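Local structure of Lmo2184 protein (Listeria monocytogenes serovar 1/2a, 5JOQ) at residues A[153-167]-A[277-289]. The protein probably serves as the lipoprotein substrate-binding component of an ABC transporter for iron compounds, with heme as a likely ligand. Sequence-based numbering, arbitrary orientation.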
loop_
_atom_site.group_PDB
_atom_site.type_symbol
_atom_site.label_atom_id
_atom_site.label_comp_id
_atom_site.label_asym_id
_atom_site.label_seq_id
_atom_site.Cartn_x
_atom_site.Cartn_y
_atom_site.Cartn_z
ATOM N N ASP A 153 24.271 -21.404 9.440
ATOM C CA ASP A 153 23.568 -21.159 8.184
ATOM C C ASP A 153 24.335 -20.199 7.265
ATOM O O ASP A 153 24.472 -20.442 6.078
ATOM C CB ASP A 153 22.155 -20.632 8.437
ATOM C CG ASP A 153 21.244 -21.673 9.061
ATOM O OD1 ASP A 153 21.540 -22.864 8.931
ATOM O OD2 ASP A 153 20.248 -21.292 9.678
ATOM N N ILE A 154 24.859 -19.124 7.833
ATOM C CA ILE A 154 25.609 -18.152 7.059
ATOM C C ILE A 154 26.869 -18.774 6.474
ATOM O O ILE A 154 27.195 -18.575 5.322
ATOM C CB ILE A 154 26.024 -16.928 7.918
ATOM C CG1 ILE A 154 24.820 -16.156 8.465
ATOM C CG2 ILE A 154 26.956 -16.010 7.160
ATOM C CD1 ILE A 154 23.551 -16.280 7.680
ATOM N N ASP A 155 27.562 -19.552 7.285
ATOM C CA ASP A 155 28.795 -20.179 6.850
ATOM C C ASP A 155 28.533 -21.108 5.681
ATOM O O ASP A 155 29.356 -21.224 4.795
ATOM C CB ASP A 155 29.496 -20.915 7.993
ATOM C CG ASP A 155 30.262 -19.979 8.913
ATOM O OD1 ASP A 155 30.362 -18.787 8.598
ATOM O OD2 ASP A 155 30.763 -20.451 9.944
ATOM N N GLN A 156 27.390 -21.780 5.694
ATOM C CA GLN A 156 27.078 -22.714 4.612
ATOM C C GLN A 156 26.895 -21.986 3.279
ATOM O O GLN A 156 27.370 -22.452 2.229
ATOM C CB GLN A 156 25.822 -23.522 4.961
ATOM C CG GLN A 156 25.434 -24.509 3.850
ATOM C CD GLN A 156 26.470 -25.618 3.717
ATOM O OE1 GLN A 156 26.737 -26.337 4.688
ATOM N NE2 GLN A 156 27.086 -25.743 2.524
ATOM N N VAL A 157 26.187 -20.855 3.287
ATOM C CA VAL A 157 26.050 -20.061 2.058
ATOM C C VAL A 157 27.414 -19.571 1.604
ATOM O O VAL A 157 27.788 -19.713 0.439
ATOM C CB VAL A 157 25.071 -18.892 2.275
ATOM C CG1 VAL A 157 25.001 -18.004 0.985
ATOM C CG2 VAL A 157 23.700 -19.466 2.601
ATOM N N LYS A 158 28.205 -19.036 2.532
ATOM C CA LYS A 158 29.534 -18.555 2.163
ATOM C C LYS A 158 30.355 -19.657 1.506
ATOM O O LYS A 158 30.993 -19.441 0.473
ATOM C CB LYS A 158 30.252 -18.018 3.409
ATOM C CG LYS A 158 29.800 -16.625 3.864
ATOM C CD LYS A 158 30.350 -16.271 5.260
ATOM C CE LYS A 158 31.116 -14.947 5.363
ATOM N NZ LYS A 158 31.416 -14.626 6.855
ATOM N N SER A 159 30.342 -20.850 2.087
ATOM C CA SER A 159 31.070 -21.968 1.539
ATOM C C SER A 159 30.555 -22.341 0.138
ATOM O O SER A 159 31.311 -22.576 -0.761
ATOM C CB SER A 159 30.949 -23.165 2.481
ATOM O OG SER A 159 31.492 -24.312 1.900
ATOM N N ASN A 160 29.246 -22.342 -0.025
ATOM C CA ASN A 160 28.609 -22.685 -1.279
ATOM C C ASN A 160 29.027 -21.773 -2.422
ATOM O O ASN A 160 29.235 -22.227 -3.509
ATOM C CB ASN A 160 27.096 -22.505 -1.168
ATOM C CG ASN A 160 26.392 -23.624 -0.445
ATOM O OD1 ASN A 160 26.957 -24.655 -0.146
ATOM N ND2 ASN A 160 25.121 -23.406 -0.169
ATOM N N VAL A 161 29.123 -20.479 -2.171
ATOM C CA VAL A 161 29.461 -19.527 -3.218
ATOM C C VAL A 161 30.922 -19.140 -3.373
ATOM O O VAL A 161 31.283 -18.436 -4.282
ATOM C CB VAL A 161 28.692 -18.215 -2.975
ATOM C CG1 VAL A 161 27.219 -18.486 -2.803
ATOM C CG2 VAL A 161 29.234 -17.504 -1.756
ATOM N N ALA A 162 31.771 -19.639 -2.496
ATOM C CA ALA A 162 33.150 -19.206 -2.489
ATOM C C ALA A 162 33.902 -19.359 -3.793
ATOM O O ALA A 162 34.678 -18.511 -4.127
ATOM C CB ALA A 162 33.916 -19.894 -1.380
ATOM N N LYS A 163 33.688 -20.431 -4.512
ATOM C CA LYS A 163 34.423 -20.629 -5.759
ATOM C C LYS A 163 33.613 -20.275 -7.002
ATOM O O LYS A 163 34.079 -20.522 -8.121
ATOM C CB LYS A 163 34.924 -22.081 -5.865
ATOM C CG LYS A 163 35.939 -22.439 -4.761
ATOM C CD LYS A 163 36.297 -23.927 -4.745
ATOM C CE LYS A 163 37.199 -24.248 -3.545
ATOM N NZ LYS A 163 37.650 -25.679 -3.473
ATOM N N LYS A 164 32.416 -19.731 -6.843
ATOM C CA LYS A 164 31.627 -19.331 -7.997
ATOM C C LYS A 164 32.112 -18.002 -8.563
ATOM O O LYS A 164 32.652 -17.151 -7.848
ATOM C CB LYS A 164 30.149 -19.225 -7.627
ATOM C CG LYS A 164 29.516 -20.573 -7.236
ATOM C CD LYS A 164 28.085 -20.319 -6.767
ATOM C CE LYS A 164 27.154 -21.442 -7.211
ATOM N NZ LYS A 164 27.465 -22.729 -6.584
ATOM N N LYS A 165 31.919 -17.825 -9.871
ATOM C CA LYS A 165 32.127 -16.516 -10.465
ATOM C C LYS A 165 31.027 -15.584 -9.988
ATOM O O LYS A 165 29.854 -15.966 -9.939
ATOM C CB LYS A 165 32.130 -16.602 -11.995
ATOM C CG LYS A 165 33.401 -17.217 -12.536
ATOM C CD LYS A 165 33.533 -16.998 -14.038
ATOM C CE LYS A 165 34.875 -17.515 -14.563
ATOM N NZ LYS A 165 35.087 -17.189 -16.012
ATOM N N LYS A 166 31.413 -14.340 -9.626
ATOM C CA LYS A 166 30.491 -13.473 -8.894
ATOM C C LYS A 166 29.853 -12.464 -9.829
ATOM O O LYS A 166 30.570 -11.814 -10.601
ATOM C CB LYS A 166 31.232 -12.738 -7.782
ATOM C CG LYS A 166 31.922 -13.717 -6.767
ATOM C CD LYS A 166 30.936 -14.783 -6.231
ATOM C CE LYS A 166 31.511 -15.495 -4.982
ATOM N NZ LYS A 166 32.811 -16.228 -5.244
ATOM N N PRO A 167 28.548 -12.281 -9.753
ATOM C CA PRO A 167 27.905 -11.257 -10.576
ATOM C C PRO A 167 27.972 -9.871 -9.926
ATOM O O PRO A 167 28.063 -9.793 -8.724
ATOM C CB PRO A 167 26.455 -11.696 -10.576
ATOM C CG PRO A 167 26.274 -12.282 -9.229
ATOM C CD PRO A 167 27.569 -12.937 -8.877
ATOM N N PRO A 277 18.569 -16.313 7.560
ATOM C CA PRO A 277 19.053 -17.503 6.844
ATOM C C PRO A 277 18.178 -17.808 5.624
ATOM O O PRO A 277 18.714 -18.090 4.579
ATOM C CB PRO A 277 18.980 -18.608 7.889
ATOM C CG PRO A 277 19.223 -17.895 9.158
ATOM C CD PRO A 277 18.336 -16.719 9.011
ATOM N N GLU A 278 16.864 -17.718 5.750
ATOM C CA GLU A 278 16.016 -17.980 4.607
ATOM C C GLU A 278 16.285 -16.952 3.493
ATOM O O GLU A 278 16.405 -17.305 2.346
ATOM C CB GLU A 278 14.554 -17.959 5.015
ATOM C CG GLU A 278 13.602 -18.326 3.902
ATOM C CD GLU A 278 12.140 -18.328 4.325
ATOM O OE1 GLU A 278 11.843 -18.084 5.503
ATOM O OE2 GLU A 278 11.287 -18.572 3.454
ATOM N N ALA A 279 16.405 -15.692 3.876
ATOM C CA ALA A 279 16.670 -14.614 2.925
ATOM C C ALA A 279 17.986 -14.838 2.197
ATOM O O ALA A 279 18.071 -14.661 0.973
ATOM C CB ALA A 279 16.693 -13.271 3.651
ATOM N N LEU A 280 19.026 -15.233 2.932
ATOM C CA LEU A 280 20.320 -15.470 2.298
ATOM C C LEU A 280 20.249 -16.623 1.297
ATOM O O LEU A 280 20.904 -16.588 0.249
ATOM C CB LEU A 280 21.376 -15.745 3.372
ATOM C CG LEU A 280 22.825 -15.699 2.925
ATOM C CD1 LEU A 280 23.156 -14.346 2.309
ATOM C CD2 LEU A 280 23.758 -16.019 4.123
ATOM N N LYS A 281 19.470 -17.661 1.600
ATOM C CA LYS A 281 19.348 -18.786 0.674
ATOM C C LYS A 281 18.589 -18.386 -0.588
ATOM O O LYS A 281 18.888 -18.871 -1.692
ATOM C CB LYS A 281 18.626 -19.940 1.354
ATOM C CG LYS A 281 19.408 -20.620 2.463
ATOM C CD LYS A 281 18.573 -21.699 3.204
ATOM C CE LYS A 281 19.176 -22.001 4.598
ATOM N NZ LYS A 281 18.163 -22.373 5.649
ATOM N N GLU A 282 17.545 -17.570 -0.429
ATOM C CA GLU A 282 16.832 -17.057 -1.596
ATOM C C GLU A 282 17.742 -16.132 -2.413
ATOM O O GLU A 282 17.725 -16.164 -3.653
ATOM C CB GLU A 282 15.553 -16.355 -1.126
ATOM C CG GLU A 282 14.510 -16.150 -2.171
ATOM C CD GLU A 282 14.137 -17.458 -2.856
ATOM O OE1 GLU A 282 13.981 -18.517 -2.175
ATOM O OE2 GLU A 282 14.066 -17.416 -4.095
ATOM N N MET A 283 18.598 -15.355 -1.735
ATOM C CA MET A 283 19.543 -14.496 -2.445
ATOM C C MET A 283 20.492 -15.321 -3.291
ATOM O O MET A 283 20.772 -14.977 -4.446
ATOM C CB MET A 283 20.322 -13.627 -1.447
ATOM C CG MET A 283 21.270 -12.640 -2.119
ATOM S SD MET A 283 20.446 -11.366 -3.074
ATOM C CE MET A 283 19.551 -10.431 -1.798
ATOM N N GLU A 284 20.980 -16.432 -2.742
ATOM C CA GLU A 284 21.895 -17.288 -3.486
ATOM C C GLU A 284 21.225 -17.834 -4.743
ATOM O O GLU A 284 21.861 -17.928 -5.798
ATOM C CB GLU A 284 22.405 -18.416 -2.579
ATOM C CG GLU A 284 23.442 -19.271 -3.234
ATOM C CD GLU A 284 23.807 -20.520 -2.424
ATOM O OE1 GLU A 284 23.438 -20.627 -1.219
ATOM O OE2 GLU A 284 24.463 -21.398 -3.028
ATOM N N LYS A 285 19.926 -18.159 -4.667
ATOM C CA LYS A 285 19.211 -18.656 -5.846
ATOM C C LYS A 285 19.132 -17.600 -6.937
ATOM O O LYS A 285 19.351 -17.900 -8.120
ATOM C CB LYS A 285 17.801 -19.104 -5.468
ATOM C CG LYS A 285 17.751 -20.397 -4.669
ATOM C CD LYS A 285 16.319 -20.811 -4.357
ATOM C CE LYS A 285 16.303 -21.867 -3.257
ATOM N NZ LYS A 285 14.992 -21.907 -2.549
ATOM N N MET A 286 18.831 -16.360 -6.554
ATOM C CA MET A 286 18.712 -15.281 -7.535
ATOM C C MET A 286 20.047 -14.939 -8.176
ATOM O O MET A 286 20.100 -14.629 -9.369
ATOM C CB MET A 286 18.139 -14.041 -6.856
ATOM C CG MET A 286 16.630 -14.101 -6.680
ATOM S SD MET A 286 15.997 -12.635 -5.842
ATOM C CE MET A 286 16.625 -12.850 -4.207
ATOM N N LEU A 287 21.131 -14.934 -7.390
ATOM C CA LEU A 287 22.417 -14.492 -7.921
ATOM C C LEU A 287 23.034 -15.514 -8.859
ATOM O O LEU A 287 23.786 -15.140 -9.761
ATOM C CB LEU A 287 23.393 -14.192 -6.776
ATOM C CG LEU A 287 23.011 -13.013 -5.879
ATOM C CD1 LEU A 287 24.211 -12.662 -4.937
ATOM C CD2 LEU A 287 22.568 -11.838 -6.739
ATOM N N TYR A 288 22.763 -16.805 -8.657
ATOM C CA TYR A 288 23.431 -17.852 -9.438
ATOM C C TYR A 288 22.502 -18.767 -10.223
ATOM O O TYR A 288 22.960 -19.365 -11.201
ATOM C CB TYR A 288 24.318 -18.726 -8.534
ATOM C CG TYR A 288 25.281 -17.874 -7.743
ATOM C CD1 TYR A 288 26.456 -17.401 -8.323
ATOM C CD2 TYR A 288 24.994 -17.513 -6.432
ATOM C CE1 TYR A 288 27.330 -16.577 -7.621
ATOM C CE2 TYR A 288 25.845 -16.673 -5.718
ATOM C CZ TYR A 288 27.019 -16.218 -6.314
ATOM O OH TYR A 288 27.862 -15.368 -5.611
ATOM N N ASP A 289 21.248 -18.932 -9.808
ATOM C CA ASP A 289 20.342 -19.854 -10.498
ATOM C C ASP A 289 19.828 -19.277 -11.810
ATOM O O ASP A 289 19.617 -20.030 -12.770
ATOM C CB ASP A 289 19.147 -20.228 -9.610
ATOM C CG ASP A 289 19.498 -21.247 -8.528
ATOM O OD1 ASP A 289 20.707 -21.432 -8.244
ATOM O OD2 ASP A 289 18.560 -21.853 -7.954
#
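Helices 153-161 and 277-288 run side by side in the same direction, their axes 12° apart and 9.9 Å at closest approach, with Asp153 opposite Pro277. Leu280, modelled in two conformers, sits between them; in one, its CD2 lies 3.6 Å from CD1 of Ile154, which crosses it nearly at a right angle, while its CG rests against both methyls of Val157. One turn on, Glu284 reaches over fully extended, CG anti to the backbone N (chi1 -175°), and brings its carboxylate across the Asn160 side chain at about a right angle. Asn160 ND2 gives Glu284 OE1 a weak but nearly straight hydrogen bond of 3.4 Å, the amide and carboxylate planes being turned 49° apart. Asn160 OD1 accepts from Gln156 NE2 at 2.9 Å, which should steady the amide's rotation.

Beyond the first helix, the chain turns back around Tyr288. Lys164 lays its CD over one ring face, 3.8 Å from the centroid, a CH-pi contact; Val161 CG1 touches Tyr288 CE2 at 3.7 Å, and Lys165 O lies in the ring plane beside Tyr288 CE1. Tyr288 OH is hydrogen-bonded to Ala195 O.

A long helix linking two lobes marks the class III solute-binding fold; this contact seats the C-terminal end of helix 140-161 on the lobe containing strand 223-227, where Pro167 and Leu287 both meet Ile223, and Leu280 also touches Leu194 of helix 187-194.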